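Local coordinates for SusD family protein (Bacteroides uniformis, PDB 7KV1) that probably binds beta-glucans at the cell surface as a SusD-like glycan-binding protein of a gut bacterium, at residues Tyr408-Leu413 with Leu460-Glu465. Numbering follows the deposited sequence.
Sequences YAETLL and LEFVGE. With NCO (cobalt hexammine(III)), chain C.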
ATOM      1  N   TYR A 408     -11.331  -6.623   0.484  1.00 18.37           N
ATOM      2  CA  TYR A 408     -12.480  -6.614   1.416  1.00 19.77           C
ATOM      3  C   TYR A 408     -12.073  -7.169   2.801  1.00 18.82           C
ATOM      4  O   TYR A 408     -12.778  -6.815   3.760  1.00 19.85           O
ATOM      5  CB  TYR A 408     -13.651  -7.355   0.769  1.00 20.77           C
ATOM      6  CG  TYR A 408     -14.902  -7.479   1.596  1.00 19.97           C
ATOM      7  CD1 TYR A 408     -15.731  -6.388   1.826  1.00 19.82           C
ATOM      8  CD2 TYR A 408     -15.259  -8.691   2.151  1.00 21.98           C
ATOM      9  CE1 TYR A 408     -16.891  -6.520   2.570  1.00 20.43           C
ATOM     10  CE2 TYR A 408     -16.431  -8.846   2.875  1.00 20.88           C
ATOM     11  CZ  TYR A 408     -17.232  -7.752   3.110  1.00 22.47           C
ATOM     12  OH  TYR A 408     -18.374  -7.895   3.833  1.00 21.37           O
ATOM     13  N   ALA A 409     -11.005  -7.970   2.940  1.00 18.11           N
ATOM     14  CA  ALA A 409     -10.479  -8.357   4.277  1.00 18.60           C
ATOM     15  C   ALA A 409     -10.159  -7.086   5.079  1.00 17.90           C
ATOM     16  O   ALA A 409     -10.514  -7.001   6.268  1.00 17.21           O
ATOM     17  CB  ALA A 409      -9.284  -9.284   4.185  1.00 17.78           C
ATOM     18  N   GLU A 410      -9.594  -6.075   4.415  1.00 18.26           N
ATOM     19  CA  GLU A 410      -9.244  -4.795   5.058  1.00 17.16           C
ATOM     20  C   GLU A 410     -10.506  -3.981   5.394  1.00 18.88           C
ATOM     21  O   GLU A 410     -10.524  -3.305   6.438  1.00 16.97           O
ATOM     22  CB  GLU A 410      -8.227  -4.045   4.193  1.00 19.41           C
ATOM     23  CG  GLU A 410      -7.619  -2.893   4.923  1.00 20.16           C
ATOM     24  CD  GLU A 410      -6.557  -2.078   4.215  1.00 22.18           C
ATOM     25  OE1 GLU A 410      -6.267  -2.322   3.018  1.00 22.34           O
ATOM     26  OE2 GLU A 410      -5.949  -1.260   4.926  1.00 23.65           O
ATOM     27  N   THR A 411     -11.547  -4.036   4.563  1.00 19.91           N
ATOM     28  CA  THR A 411     -12.879  -3.460   4.898  1.00 19.72           C
ATOM     29  C   THR A 411     -13.340  -4.022   6.250  1.00 18.76           C
ATOM     30  O   THR A 411     -13.701  -3.223   7.139  1.00 17.82           O
ATOM     31  CB  THR A 411     -13.894  -3.717   3.777  1.00 20.33           C
ATOM     32  OG1 THR A 411     -13.315  -3.399   2.502  1.00 18.25           O
ATOM     33  CG2 THR A 411     -15.170  -2.947   4.019  1.00 21.64           C
ATOM     34  N   LEU A 412     -13.301  -5.347   6.428  1.00 17.03           N
ATOM     35  CA  LEU A 412     -13.847  -5.995   7.649  1.00 16.87           C
ATOM     36  C   LEU A 412     -12.986  -5.575   8.841  1.00 18.21           C
ATOM     37  O   LEU A 412     -13.563  -5.175   9.872  1.00 17.38           O
ATOM     38  CB  LEU A 412     -13.882  -7.519   7.470  1.00 16.87           C
ATOM     39  CG  LEU A 412     -14.929  -8.052   6.487  1.00 20.24           C
ATOM     40  CD1 LEU A 412     -14.600  -9.483   6.108  1.00 21.90           C
ATOM     41  CD2 LEU A 412     -16.355  -7.978   7.049  1.00 19.84           C
ATOM     42  N   LEU A 413     -11.658  -5.604   8.702  1.00 16.88           N
ATOM     43  CA  LEU A 413     -10.738  -5.284   9.820  1.00 18.10           C
ATOM     44  C   LEU A 413     -10.777  -3.781  10.127  1.00 18.85           C
ATOM     45  O   LEU A 413     -10.672  -3.427  11.323  1.00 19.10           O
ATOM     46  CB  LEU A 413      -9.334  -5.814   9.531  1.00 18.40           C
ATOM     47  CG  LEU A 413      -9.217  -7.342   9.425  1.00 18.99           C
ATOM     48  CD1 LEU A 413      -7.801  -7.763   9.118  1.00 18.51           C
ATOM     49  CD2 LEU A 413      -9.653  -8.050  10.698  1.00 20.04           C
ATOM     50  N   LEU A 460      -1.271 -10.662  10.427  1.00 19.01           N
ATOM     51  CA  LEU A 460      -1.363 -12.009   9.822  1.00 19.03           C
ATOM     52  C   LEU A 460      -1.905 -11.911   8.385  1.00 20.15           C
ATOM     53  O   LEU A 460      -1.482 -12.715   7.495  1.00 19.69           O
ATOM     54  CB  LEU A 460      -2.230 -12.914  10.698  1.00 19.55           C
ATOM     55  CG  LEU A 460      -1.728 -13.174  12.118  1.00 21.69           C
ATOM     56  CD1 LEU A 460      -2.792 -13.926  12.922  1.00 24.92           C
ATOM     57  CD2 LEU A 460      -0.445 -13.987  12.105  1.00 24.36           C
ATOM     58  N   GLU A 461      -2.814 -10.982   8.134  1.00 19.94           N
ATOM     59  CA  GLU A 461      -3.618 -10.957   6.896  1.00 18.25           C
ATOM     60  C   GLU A 461      -2.821 -10.322   5.751  1.00 17.59           C
ATOM     61  O   GLU A 461      -3.055 -10.730   4.610  1.00 15.84           O
ATOM     62  CB  GLU A 461      -4.933 -10.232   7.157  1.00 19.05           C
ATOM     63  CG  GLU A 461      -5.911 -10.173   5.987  1.00 19.24           C
ATOM     64  CD  GLU A 461      -6.510 -11.501   5.571  1.00 21.74           C
ATOM     65  OE1 GLU A 461      -6.503 -12.406   6.407  1.00 20.20           O
ATOM     66  OE2 GLU A 461      -6.990 -11.614   4.396  1.00 20.42           O
ATOM     67  N   PHE A 462      -1.928  -9.376   6.038  1.00 17.78           N
ATOM     68  CA  PHE A 462      -1.411  -8.429   5.020  1.00 17.46           C
ATOM     69  C   PHE A 462       0.111  -8.507   4.854  1.00 17.16           C
ATOM     70  O   PHE A 462       0.713  -7.553   4.338  1.00 15.40           O
ATOM     71  CB  PHE A 462      -1.899  -7.022   5.354  1.00 17.69           C
ATOM     72  CG  PHE A 462      -3.394  -6.879   5.277  1.00 18.12           C
ATOM     73  CD1 PHE A 462      -4.084  -7.133   4.099  1.00 19.33           C
ATOM     74  CD2 PHE A 462      -4.114  -6.474   6.382  1.00 20.71           C
ATOM     75  CE1 PHE A 462      -5.461  -7.053   4.058  1.00 20.61           C
ATOM     76  CE2 PHE A 462      -5.494  -6.340   6.328  1.00 19.97           C
ATOM     77  CZ  PHE A 462      -6.163  -6.640   5.164  1.00 20.01           C
ATOM     78  N   VAL A 463       0.738  -9.612   5.235  1.00 16.38           N
ATOM     79  CA  VAL A 463       2.212  -9.753   5.061  1.00 17.03           C
ATOM     80  C   VAL A 463       2.545  -9.508   3.585  1.00 17.43           C
ATOM     81  O   VAL A 463       1.969 -10.162   2.739  1.00 17.36           O
ATOM     82  CB  VAL A 463       2.766 -11.095   5.569  1.00 16.96           C
ATOM     83  CG1 VAL A 463       4.242 -11.244   5.238  1.00 17.24           C
ATOM     84  CG2 VAL A 463       2.519 -11.275   7.050  1.00 15.66           C
ATOM     85  N   GLY A 464       3.447  -8.566   3.323  1.00 16.80           N
ATOM     86  CA  GLY A 464       3.976  -8.300   1.977  1.00 18.66           C
ATOM     87  C   GLY A 464       3.069  -7.378   1.184  1.00 20.44           C
ATOM     88  O   GLY A 464       3.342  -7.191  -0.031  1.00 20.35           O
ATOM     89  N   GLU A 465       2.058  -6.791   1.829  1.00 17.79           N
ATOM     90  CA  GLU A 465       1.075  -5.901   1.156  1.00 18.77           C
ATOM     91  C   GLU A 465       1.240  -4.444   1.598  1.00 18.18           C
ATOM     92  O   GLU A 465       0.379  -3.619   1.238  1.00 19.99           O
ATOM     93  CB  GLU A 465      -0.340  -6.438   1.427  1.00 20.04           C
ATOM     94  CG  GLU A 465      -0.581  -7.809   0.835  1.00 19.25           C
ATOM     95  CD  GLU A 465      -2.009  -8.286   1.008  1.00 19.66           C
ATOM     96  OE1 GLU A 465      -2.929  -7.702   0.393  1.00 21.83           O
ATOM     97  OE2 GLU A 465      -2.189  -9.252   1.763  1.00 18.80           O
TER
HETATM   98 CO   NCO C 601     -21.863  -9.645   2.121  1.00 23.12          CO
HETATM   99  N1  NCO C 601     -22.226  -9.763   0.150  1.00 22.87           N
HETATM  100  N2  NCO C 601     -21.605  -9.362   4.079  1.00 24.53           N
HETATM  101  N3  NCO C 601     -22.961 -11.346   2.525  1.00 25.49           N
HETATM  102  N4  NCO C 601     -23.481  -8.537   2.314  1.00 22.68           N
HETATM  103  N5  NCO C 601     -20.757  -7.963   1.783  1.00 22.10           N
HETATM  104  N6  NCO C 601     -20.251 -10.779   1.957  1.00 24.55           N
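The ring of F462 drives its far end into the first turn of helix 408-420. Its CZ lies 3.5 Å from CB of E410, with the backbone N of E410 at the ring edge, in plane, while CE2 meets CD1 of L413 at 3.9 Å. CB of A409 packs against CZ at 4.2 Å. CG of F462 stands beside its own backbone N and anti to the carbonyl carbon (chi1 -64°), which swings the ring back under E461, whose CG sits 3.6 Å above one face, over the centre. Cutting F462 back to an alanine would probably open a gap beside A409, E410 and L413 and take from CG of E461 the face it rests on. Among polar groups, E461 bends at chi2 (67°) and lays OE2 3.3 Å from CB of A409; its buried carboxylate is satisfied elsewhere, by R353, R407 and R440. E410 runs extended past the ring, its side chain crossing that of F462 at about a right angle, to salt bridges with K467 and R458. On the far flank of the helix, OH of Y408 accepts a hydrogen bond of 3.1 Å from N5 of cobalt hexammine(III), which also bonds to the backbone oxygens of I261, S263 and F266. The contact joins the start of helix 408-420 to the end of helix 451-461 and to F462, which opens the type II turn F462-E465, within the TPR-like alpha-helical fold of SusD proteins.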